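Local coordinates for amidohydrolase family protein (Acinetobacter baumannii, PDB 4I6K), which probably hydrolyses 2-pyrone-4,6-dicarboxylic acid, as a member of the amidohydrolase family, at residues Q117-V122 and L149-E154; R144-L149 and Y172-V177; A157-L162 and P193-F198; L243-D248 and D262-F267. All coordinates share one frame; numbering follows the deposited sequence.

Contact 1. Residues Q117-V122 and L149-E154; sequences QGIVGV and LNWQVE
Glu154 N donates to Val122 O at 2.9 Å, nearly straight at the hydrogen (174°), and Val122 N in turn donates to Gln152 O at 3.1 Å. Two residues earlier on the same strand, Val120 O accepts from Gln152 N at 3.0 Å, so Gln152 is bonded through both its N and its O. These bonds pair Gly121 with Gln152 and Val122 with Val153 in parallel register, although the two short strands are turned 51° apart. Before the pairing starts, the indole of Trp151 lies against residues 119-122 of the neighbouring strand. Gly121 N and Ile119 CG2 sit over one of its faces, the methyl 3.7 Å from Trp151 CZ2, while Leu149 CD1 covers the opposite face. Val122 CG1 meets the six-membered ring obliquely, 3.6 Å from Trp151 CZ3. Gly121 has no side chain, and Gln152 CG comes to 3.7 Å from Gly121 CA. The carboxylate of Glu154 is held by a salt bridge to Lys210. Helix 137-148 links the two strands as a beta-alpha-beta unit of the amidohydrolase barrel; strand 96-100 bonds to Gly121 on one flank, residues 175-177 bond to Val153 on the other, and helix 108-115 packs on Trp151.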
# COMPACT_ATOMS: atom_id res chain seq x y z
N GLN A 117 -16.18 -1.30 10.09
CA GLN A 117 -16.63 -1.22 8.71
C GLN A 117 -15.64 -1.87 7.74
O GLN A 117 -15.71 -1.67 6.52
CB GLN A 117 -16.89 0.23 8.34
CG GLN A 117 -17.86 0.93 9.25
CD GLN A 117 -18.11 2.36 8.82
OE1 GLN A 117 -18.64 2.61 7.74
NE2 GLN A 117 -17.71 3.31 9.66
N GLY A 118 -14.71 -2.63 8.30
CA GLY A 118 -13.76 -3.40 7.48
C GLY A 118 -12.45 -2.69 7.18
O GLY A 118 -11.70 -3.15 6.32
N ILE A 119 -12.18 -1.58 7.88
CA ILE A 119 -10.89 -0.87 7.81
C ILE A 119 -9.90 -1.52 8.76
O ILE A 119 -10.22 -1.75 9.92
CB ILE A 119 -11.04 0.61 8.20
CG1 ILE A 119 -12.02 1.33 7.27
CG2 ILE A 119 -9.66 1.28 8.26
CD1 ILE A 119 -11.71 1.15 5.78
N VAL A 120 -8.69 -1.82 8.27
CA VAL A 120 -7.73 -2.66 9.01
C VAL A 120 -6.35 -2.00 9.17
O VAL A 120 -5.40 -2.64 9.61
CB VAL A 120 -7.53 -4.04 8.34
CG1 VAL A 120 -8.82 -4.85 8.39
CG2 VAL A 120 -7.07 -3.88 6.88
N GLY A 121 -6.26 -0.73 8.82
CA GLY A 121 -5.01 0.01 8.95
C GLY A 121 -5.22 1.44 8.50
O GLY A 121 -6.31 1.81 8.07
N VAL A 122 -4.18 2.25 8.60
CA VAL A 122 -4.23 3.63 8.14
C VAL A 122 -2.98 3.87 7.30
O VAL A 122 -1.99 3.15 7.44
CB VAL A 122 -4.25 4.62 9.32
CG1 VAL A 122 -5.56 4.53 10.06
CG2 VAL A 122 -3.09 4.33 10.26
N LEU A 149 -5.67 -1.61 18.24
CA LEU A 149 -6.70 -2.09 17.32
C LEU A 149 -6.20 -3.18 16.38
O LEU A 149 -6.97 -3.71 15.58
CB LEU A 149 -7.27 -0.93 16.51
CG LEU A 149 -8.13 0.05 17.32
CD1 LEU A 149 -8.43 1.30 16.49
CD2 LEU A 149 -9.42 -0.63 17.78
N ASN A 150 -4.92 -3.53 16.49
CA ASN A 150 -4.37 -4.59 15.66
C ASN A 150 -4.33 -4.16 14.21
O ASN A 150 -4.20 -4.97 13.31
CB ASN A 150 -5.20 -5.85 15.76
CG ASN A 150 -4.54 -6.92 16.58
OD1 ASN A 150 -3.78 -6.62 17.51
ND2 ASN A 150 -4.82 -8.18 16.25
N TRP A 151 -4.47 -2.85 14.01
CA TRP A 151 -4.40 -2.27 12.69
C TRP A 151 -2.97 -2.24 12.23
O TRP A 151 -2.05 -2.23 13.04
CB TRP A 151 -4.92 -0.85 12.77
CG TRP A 151 -6.36 -0.77 12.52
CD1 TRP A 151 -7.22 -1.82 12.39
CD2 TRP A 151 -7.13 0.42 12.37
NE1 TRP A 151 -8.49 -1.35 12.16
CE2 TRP A 151 -8.46 0.02 12.15
CE3 TRP A 151 -6.83 1.79 12.40
CZ2 TRP A 151 -9.50 0.95 11.96
CZ3 TRP A 151 -7.85 2.71 12.21
CH2 TRP A 151 -9.17 2.28 11.99
N GLN A 152 -2.77 -2.20 10.92
CA GLN A 152 -1.44 -1.99 10.37
C GLN A 152 -1.23 -0.48 10.09
O GLN A 152 -2.19 0.31 10.02
CB GLN A 152 -1.31 -2.77 9.07
CG GLN A 152 -2.20 -2.23 7.95
CD GLN A 152 -1.98 -2.95 6.65
OE1 GLN A 152 -2.31 -4.13 6.53
NE2 GLN A 152 -1.38 -2.27 5.67
N VAL A 153 0.04 -0.08 9.96
CA VAL A 153 0.38 1.24 9.44
C VAL A 153 1.08 1.13 8.08
O VAL A 153 2.17 0.56 7.97
CB VAL A 153 1.27 2.04 10.42
CG1 VAL A 153 1.75 3.34 9.79
CG2 VAL A 153 0.51 2.33 11.71
N GLU A 154 0.43 1.67 7.04
CA GLU A 154 0.93 1.62 5.66
C GLU A 154 1.63 2.93 5.30
O GLU A 154 1.13 4.02 5.58
CB GLU A 154 -0.24 1.36 4.70
CG GLU A 154 0.15 1.17 3.23
CD GLU A 154 -1.07 0.98 2.31
OE1 GLU A 154 -2.22 1.15 2.77
OE2 GLU A 154 -0.87 0.65 1.12

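Contact 2. Residues R144-L149 and Y172-V177; sequences RNVESL and YSFDVV
Glu147 carries the polar part of this contact, with its two carboxylate oxygens doing different jobs. OE2 accepts Ser173 N at 2.7 Å and Ser173 OG at 3.1 Å; the two donors come on its anti side, from opposite faces of the carboxylate plane. OE1 uses its syn lone pair for a salt bridge to Arg144 NH2, 2.6 Å away and one helical turn back. The glutamate reaches the serine because its chain is fully extended, with CG anti to the backbone N (chi1 -173°). Arg144 instead bends at chi2 (-54°) and brings its guanidinium over the ring of Tyr172, NE lying 3.3 Å from Tyr172 CE1. The two planes are 37° apart, so the group is tilted against the ring instead of lying flat on it. A water in the guanidinium plane accepts from Arg144 NE and also hydrogen-bonds to Tyr172 OH, tying the far end of the ring to the arginine. Together these bonds fix the last turns of helix 137-148 to the loop leading into strand 176-178, the next strand round the barrel after 152-156. Beneath the charged layer the contact becomes apolar. Phe174 turns its edge to the helix, with CD2 3.8 Å from Glu147 N and 4.0 Å from Glu147 CB. Val146 CG1 approaches the same carbon, Phe174 CD2, obliquely at 4.2 Å, and Tyr172 CB lies over one face of the phenyl ring. Val146 and Phe174 both also pack on Val153 of strand 152-156.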
# COMPACT_ATOMS: atom_id res chain seq x y z
N ARG A 144 -0.55 4.54 19.62
CA ARG A 144 -0.87 3.53 20.63
C ARG A 144 -2.28 2.99 20.39
O ARG A 144 -2.56 1.81 20.60
CB ARG A 144 -0.73 4.11 22.03
CG ARG A 144 0.72 4.29 22.45
CD ARG A 144 1.48 2.99 22.30
NE ARG A 144 2.93 3.18 22.30
CZ ARG A 144 3.80 2.18 22.23
NH1 ARG A 144 5.12 2.42 22.23
NH2 ARG A 144 3.36 0.93 22.15
N ASN A 145 -3.17 3.86 19.93
CA ASN A 145 -4.53 3.43 19.60
C ASN A 145 -4.59 2.44 18.44
O ASN A 145 -5.24 1.40 18.54
CB ASN A 145 -5.41 4.64 19.31
CG ASN A 145 -5.84 5.34 20.57
OD1 ASN A 145 -6.11 4.71 21.59
ND2 ASN A 145 -5.91 6.66 20.50
N VAL A 146 -3.91 2.78 17.34
CA VAL A 146 -3.77 1.88 16.19
C VAL A 146 -3.18 0.53 16.63
O VAL A 146 -3.65 -0.53 16.22
CB VAL A 146 -2.85 2.50 15.07
CG1 VAL A 146 -2.74 1.55 13.86
CG2 VAL A 146 -3.38 3.83 14.61
N GLU A 147 -2.13 0.58 17.43
CA GLU A 147 -1.54 -0.65 17.97
C GLU A 147 -2.60 -1.51 18.69
O GLU A 147 -2.71 -2.71 18.45
CB GLU A 147 -0.43 -0.27 18.93
CG GLU A 147 0.40 -1.40 19.46
CD GLU A 147 1.45 -0.89 20.42
OE1 GLU A 147 1.16 0.06 21.17
OE2 GLU A 147 2.57 -1.42 20.41
N SER A 148 -3.38 -0.87 19.57
CA SER A 148 -4.44 -1.54 20.31
C SER A 148 -5.45 -2.20 19.41
O SER A 148 -6.04 -3.21 19.77
CB SER A 148 -5.16 -0.53 21.19
OG SER A 148 -4.21 0.34 21.77
N LEU A 149 -5.67 -1.61 18.24
CA LEU A 149 -6.70 -2.09 17.32
C LEU A 149 -6.20 -3.18 16.38
O LEU A 149 -6.97 -3.71 15.58
CB LEU A 149 -7.27 -0.93 16.51
CG LEU A 149 -8.13 0.05 17.32
CD1 LEU A 149 -8.43 1.30 16.49
CD2 LEU A 149 -9.42 -0.63 17.78
N TYR A 172 6.38 0.28 18.27
CA TYR A 172 5.00 -0.16 18.37
C TYR A 172 4.92 -1.57 17.84
O TYR A 172 5.70 -1.95 16.99
CB TYR A 172 4.09 0.74 17.53
CG TYR A 172 4.16 2.18 17.93
CD1 TYR A 172 3.22 2.73 18.80
CD2 TYR A 172 5.17 3.01 17.45
CE1 TYR A 172 3.28 4.06 19.18
CE2 TYR A 172 5.24 4.35 17.82
CZ TYR A 172 4.30 4.86 18.70
OH TYR A 172 4.34 6.18 19.08
N SER A 173 3.93 -2.32 18.28
CA SER A 173 3.78 -3.71 17.92
C SER A 173 3.09 -3.98 16.61
O SER A 173 2.94 -5.12 16.23
CB SER A 173 3.03 -4.44 19.00
OG SER A 173 3.69 -4.30 20.22
N PHE A 174 2.62 -2.95 15.93
CA PHE A 174 1.90 -3.17 14.67
C PHE A 174 2.77 -3.51 13.48
O PHE A 174 3.97 -3.21 13.44
CB PHE A 174 0.96 -2.00 14.32
CG PHE A 174 1.59 -0.61 14.45
CD1 PHE A 174 2.72 -0.27 13.73
CD2 PHE A 174 1.01 0.35 15.29
CE1 PHE A 174 3.29 1.00 13.85
CE2 PHE A 174 1.57 1.63 15.40
CZ PHE A 174 2.70 1.95 14.69
N ASP A 175 2.14 -4.13 12.49
CA ASP A 175 2.76 -4.35 11.19
C ASP A 175 2.98 -3.01 10.50
O ASP A 175 2.11 -2.14 10.54
CB ASP A 175 1.84 -5.21 10.34
CG ASP A 175 1.63 -6.59 10.94
OD1 ASP A 175 0.47 -7.00 11.14
OD2 ASP A 175 2.66 -7.25 11.23
N VAL A 176 4.14 -2.84 9.89
CA VAL A 176 4.36 -1.66 9.05
C VAL A 176 4.51 -2.09 7.60
O VAL A 176 5.31 -2.96 7.26
CB VAL A 176 5.59 -0.84 9.48
CG1 VAL A 176 5.62 0.50 8.74
CG2 VAL A 176 5.61 -0.61 10.99
N VAL A 177 3.71 -1.49 6.74
CA VAL A 177 3.62 -1.94 5.36
C VAL A 177 4.16 -0.85 4.45
O VAL A 177 3.76 0.30 4.58
CB VAL A 177 2.16 -2.27 5.01
CG1 VAL A 177 2.05 -2.82 3.61
CG2 VAL A 177 1.60 -3.27 6.04
O HOH W 1 4.33 5.92 22.00

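Contact 3. Residues A157-L162 and P193-F198; sequences APPKYL and PDYQKF
Leu162 and Phe198 lie side by side and point the same way, the leucine's CD1 methyl resting over one face of the phenyl ring. That methyl is 4.3 Å from the ring centroid and 22° off its normal, a CH-pi contact displaced toward the rim. Leu162 CB adds a second touch, 4.0 Å from Phe198 CD2. The phenylalanine reaches the leucine with its CG roughly anti to the backbone N (chi1 155°). Tyr195 has a similar first torsion but offers an edge: Pro159 CG lies near the plane of its ring, 3.9 Å from Tyr195 CD1. At the far end of the ring the tyrosine hydroxyl bonds to Phe181 O. Pro159, in the first turn of helix 159-169 and just after the N-cap residue Pro158, also sets its CB 3.9 Å from Asp194 CB. Asp194 lies against the neighbouring turn through its carboxylate, OD1 being 3.3 Å from Lys160 CB. Lys160 places CG between its backbone N and carbonyl carbon (chi1 68°), and its ammonium end leads away from Asp194. The contact thus joins the starts of helices 159-169 and 193-201, both on the outside of the barrel. With no hydrogen bond or salt bridge between the segments, the two helix starts are held by apolar packing, and the aspartate contributes to it through its CB and its contact with the lysine's aliphatic base.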
# COMPACT_ATOMS: atom_id res chain seq x y z
N ALA A 157 5.95 6.70 0.67
CA ALA A 157 6.90 7.76 0.95
C ALA A 157 8.25 7.49 0.30
O ALA A 157 8.61 6.34 0.05
CB ALA A 157 7.07 7.93 2.45
N PRO A 158 9.01 8.56 0.04
CA PRO A 158 10.35 8.46 -0.52
C PRO A 158 11.34 7.93 0.51
O PRO A 158 11.17 8.19 1.71
CB PRO A 158 10.69 9.90 -0.88
CG PRO A 158 9.89 10.72 0.12
CD PRO A 158 8.60 9.97 0.24
N PRO A 159 12.38 7.22 0.04
CA PRO A 159 13.36 6.63 0.94
C PRO A 159 13.91 7.62 1.97
O PRO A 159 14.15 7.24 3.12
CB PRO A 159 14.42 6.12 -0.02
CG PRO A 159 13.59 5.64 -1.20
CD PRO A 159 12.54 6.74 -1.35
N LYS A 160 14.09 8.88 1.59
CA LYS A 160 14.58 9.88 2.52
C LYS A 160 13.61 10.08 3.68
O LYS A 160 14.00 10.53 4.76
CB LYS A 160 14.85 11.20 1.79
CG LYS A 160 13.62 11.92 1.26
CD LYS A 160 14.02 13.17 0.49
CE LYS A 160 12.90 13.75 -0.37
NZ LYS A 160 12.23 14.92 0.27
N TYR A 161 12.34 9.74 3.46
CA TYR A 161 11.32 9.88 4.48
C TYR A 161 11.22 8.58 5.27
O TYR A 161 11.07 8.60 6.51
CB TYR A 161 9.97 10.20 3.83
CG TYR A 161 9.68 11.68 3.60
CD1 TYR A 161 8.40 12.10 3.28
CD2 TYR A 161 10.69 12.64 3.70
CE1 TYR A 161 8.11 13.44 3.07
CE2 TYR A 161 10.41 14.01 3.48
CZ TYR A 161 9.10 14.39 3.17
OH TYR A 161 8.76 15.73 2.95
N LEU A 162 11.30 7.46 4.56
CA LEU A 162 11.21 6.14 5.19
C LEU A 162 12.32 5.93 6.21
O LEU A 162 12.09 5.37 7.28
CB LEU A 162 11.25 5.02 4.15
CG LEU A 162 10.12 5.00 3.12
CD1 LEU A 162 10.45 4.05 1.97
CD2 LEU A 162 8.84 4.59 3.81
N PRO A 193 21.99 5.95 -1.02
CA PRO A 193 22.24 5.75 0.41
C PRO A 193 20.95 5.70 1.23
O PRO A 193 20.84 4.90 2.15
CB PRO A 193 23.06 6.99 0.81
CG PRO A 193 23.76 7.40 -0.45
CD PRO A 193 22.90 6.94 -1.62
N ASP A 194 19.98 6.55 0.92
CA ASP A 194 18.73 6.51 1.67
C ASP A 194 18.03 5.17 1.49
O ASP A 194 17.37 4.69 2.41
CB ASP A 194 17.79 7.62 1.23
CG ASP A 194 18.33 8.99 1.53
OD1 ASP A 194 17.81 9.96 0.95
OD2 ASP A 194 19.25 9.11 2.36
N TYR A 195 18.14 4.58 0.31
CA TYR A 195 17.48 3.31 0.10
C TYR A 195 18.21 2.22 0.87
O TYR A 195 17.59 1.30 1.43
CB TYR A 195 17.39 2.94 -1.38
CG TYR A 195 16.40 1.82 -1.61
CD1 TYR A 195 15.04 2.03 -1.41
CD2 TYR A 195 16.82 0.55 -2.00
CE1 TYR A 195 14.12 1.02 -1.61
CE2 TYR A 195 15.91 -0.46 -2.20
CZ TYR A 195 14.56 -0.22 -1.99
OH TYR A 195 13.64 -1.22 -2.18
N GLN A 196 19.54 2.33 0.88
CA GLN A 196 20.37 1.37 1.58
C GLN A 196 20.07 1.43 3.06
O GLN A 196 19.96 0.40 3.72
CB GLN A 196 21.86 1.62 1.32
CG GLN A 196 22.32 1.32 -0.10
CD GLN A 196 22.17 -0.15 -0.48
OE1 GLN A 196 22.66 -1.03 0.21
NE2 GLN A 196 21.48 -0.41 -1.59
N LYS A 197 19.97 2.63 3.61
CA LYS A 197 19.67 2.78 5.02
C LYS A 197 18.31 2.15 5.31
O LYS A 197 18.16 1.36 6.25
CB LYS A 197 19.68 4.24 5.44
CG LYS A 197 19.33 4.48 6.91
CD LYS A 197 20.51 4.25 7.84
CE LYS A 197 21.19 5.56 8.20
NZ LYS A 197 22.32 5.38 9.16
N PHE A 198 17.33 2.50 4.47
CA PHE A 198 15.97 1.96 4.56
C PHE A 198 15.99 0.44 4.68
O PHE A 198 15.39 -0.13 5.58
CB PHE A 198 15.16 2.40 3.33
CG PHE A 198 14.02 1.48 2.98
CD1 PHE A 198 14.05 0.71 1.84
CD2 PHE A 198 12.90 1.40 3.80
CE1 PHE A 198 12.99 -0.13 1.52
CE2 PHE A 198 11.85 0.57 3.49
CZ PHE A 198 11.89 -0.20 2.35

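Contact 4. Residues L243-D248 and D262-F267; sequences LIWGSD and DAIKAF
The indole of Trp245 has Phe267 over one face and the backbone N of Ser247 over the other, with a water in plane at its edge. The two aromatic rings meet obliquely, their planes at 50°, with Phe267 CG offset toward the rim of the indole and centroids 4.5 Å apart when measured from the five-membered ring. The closest carbons of the pair are Trp245 CD1 and Phe267 CD2, at 3.2 Å. At the six-membered end, Ile264 CD1 comes in obliquely to 3.5 Å from Trp245 CH2, while Ala263 CB lies 4.0 Å from Trp245 CZ2. The tryptophan reaches the helix by setting CG anti to its backbone N (chi1 -179°). The same Ala263 methyl also touches Ser247 O, where the chain has turned past strand 243-244. Ser247 OG bonds to Asp29 of the first strand, and beyond it Asp248 is salt-bridged to Arg216, close to the bound citrate. Helix 260-270 is thus packed onto the end of the last barrel strand. No direct hydrogen bond joins the segments: the water accepts from Trp245 NE1 at 2.9 Å and donates to Ala263 O at 2.9 Å, so the buried indole N-H is satisfied through solvent within an otherwise apolar interface.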
# COMPACT_ATOMS: atom_id res chain seq x y z
N LEU A 243 6.36 -10.31 1.88
CA LEU A 243 6.10 -9.63 0.62
C LEU A 243 4.67 -9.84 0.16
O LEU A 243 4.15 -10.95 0.23
CB LEU A 243 7.07 -10.12 -0.45
CG LEU A 243 8.55 -9.86 -0.17
CD1 LEU A 243 9.42 -10.31 -1.37
CD2 LEU A 243 8.79 -8.39 0.17
N ILE A 244 4.04 -8.77 -0.31
CA ILE A 244 2.71 -8.88 -0.90
C ILE A 244 2.60 -8.07 -2.20
O ILE A 244 3.41 -7.16 -2.46
CB ILE A 244 1.56 -8.52 0.10
CG1 ILE A 244 1.63 -7.07 0.57
CG2 ILE A 244 1.54 -9.50 1.29
CD1 ILE A 244 2.44 -6.87 1.83
N TRP A 245 1.62 -8.42 -3.03
CA TRP A 245 1.45 -7.76 -4.32
C TRP A 245 0.17 -6.94 -4.45
O TRP A 245 -0.86 -7.27 -3.85
CB TRP A 245 1.47 -8.76 -5.47
CG TRP A 245 1.31 -8.11 -6.81
CD1 TRP A 245 2.28 -7.49 -7.54
CD2 TRP A 245 0.10 -7.99 -7.55
NE1 TRP A 245 1.75 -7.01 -8.71
CE2 TRP A 245 0.41 -7.31 -8.74
CE3 TRP A 245 -1.22 -8.41 -7.34
CZ2 TRP A 245 -0.55 -7.03 -9.71
CZ3 TRP A 245 -2.18 -8.13 -8.31
CH2 TRP A 245 -1.84 -7.45 -9.48
N GLY A 246 0.24 -5.89 -5.26
CA GLY A 246 -0.94 -5.10 -5.57
C GLY A 246 -0.90 -4.62 -7.00
O GLY A 246 0.16 -4.30 -7.54
N SER A 247 -2.07 -4.59 -7.62
CA SER A 247 -2.20 -4.07 -8.97
C SER A 247 -1.90 -2.57 -9.01
O SER A 247 -1.42 -2.05 -10.02
CB SER A 247 -3.62 -4.32 -9.50
OG SER A 247 -4.57 -3.43 -8.91
N ASP A 248 -2.19 -1.88 -7.91
CA ASP A 248 -2.26 -0.42 -7.91
C ASP A 248 -3.16 0.10 -9.03
O ASP A 248 -2.93 1.18 -9.57
CB ASP A 248 -0.85 0.18 -8.05
CG ASP A 248 -0.83 1.67 -7.81
OD1 ASP A 248 -0.61 2.43 -8.78
OD2 ASP A 248 -1.04 2.10 -6.65
N ASP A 262 -1.25 -5.55 -17.64
CA ASP A 262 0.15 -5.12 -17.60
C ASP A 262 0.73 -5.26 -16.19
O ASP A 262 1.89 -5.64 -16.02
CB ASP A 262 0.28 -3.67 -18.07
CG ASP A 262 -0.07 -3.51 -19.53
OD1 ASP A 262 0.08 -4.50 -20.29
OD2 ASP A 262 -0.48 -2.40 -19.92
N ALA A 263 -0.08 -4.92 -15.19
CA ALA A 263 0.33 -5.08 -13.81
C ALA A 263 0.58 -6.56 -13.50
O ALA A 263 1.66 -6.91 -13.02
CB ALA A 263 -0.72 -4.50 -12.86
N ILE A 264 -0.39 -7.41 -13.81
CA ILE A 264 -0.25 -8.87 -13.65
C ILE A 264 1.01 -9.39 -14.33
O ILE A 264 1.74 -10.21 -13.76
CB ILE A 264 -1.44 -9.63 -14.27
CG1 ILE A 264 -2.77 -9.11 -13.74
CG2 ILE A 264 -1.30 -11.13 -14.00
CD1 ILE A 264 -2.94 -9.31 -12.26
N LYS A 265 1.25 -8.92 -15.55
CA LYS A 265 2.35 -9.41 -16.38
C LYS A 265 3.73 -9.11 -15.79
O LYS A 265 4.59 -9.99 -15.70
CB LYS A 265 2.24 -8.86 -17.80
CG LYS A 265 3.26 -9.42 -18.76
CD LYS A 265 2.90 -9.08 -20.20
CE LYS A 265 3.90 -9.70 -21.16
NZ LYS A 265 3.90 -11.19 -21.12
N ALA A 266 3.95 -7.86 -15.38
CA ALA A 266 5.21 -7.49 -14.76
C ALA A 266 5.47 -8.28 -13.47
O ALA A 266 6.61 -8.61 -13.14
CB ALA A 266 5.24 -5.99 -14.49
N PHE A 267 4.41 -8.58 -12.74
CA PHE A 267 4.58 -9.30 -11.50
C PHE A 267 5.23 -10.65 -11.77
O PHE A 267 6.15 -11.07 -11.07
CB PHE A 267 3.24 -9.47 -10.78
CG PHE A 267 3.30 -10.45 -9.64
CD1 PHE A 267 2.73 -11.71 -9.77
CD2 PHE A 267 3.95 -10.12 -8.46
CE1 PHE A 267 2.79 -12.63 -8.74
CE2 PHE A 267 4.02 -11.04 -7.43
CZ PHE A 267 3.44 -12.30 -7.57
O HOH W 2 2.77 -5.36 -10.85

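In the fold
From the N terminus, contact 1 closes first, returning the chain from strand 119-125 through helix 137-148 to strand 152-156. Contact 2 crosses it: it starts on that helix, before contact 1 is complete, and ends at strand 176-178. The two share Leu149 and touch directly, Val153 bonding to the backbone of Asp175 and Val177, so three successive strands are joined. Contact 3 opens just after contact 1 ends and crosses contact 2 in its turn, tying helix 159-169 to helix 193-201. Contact 4 follows in series with a short loop from strand 243-244 to helix 260-270, on the opposite side of the chain's centre from contacts 1 and 2.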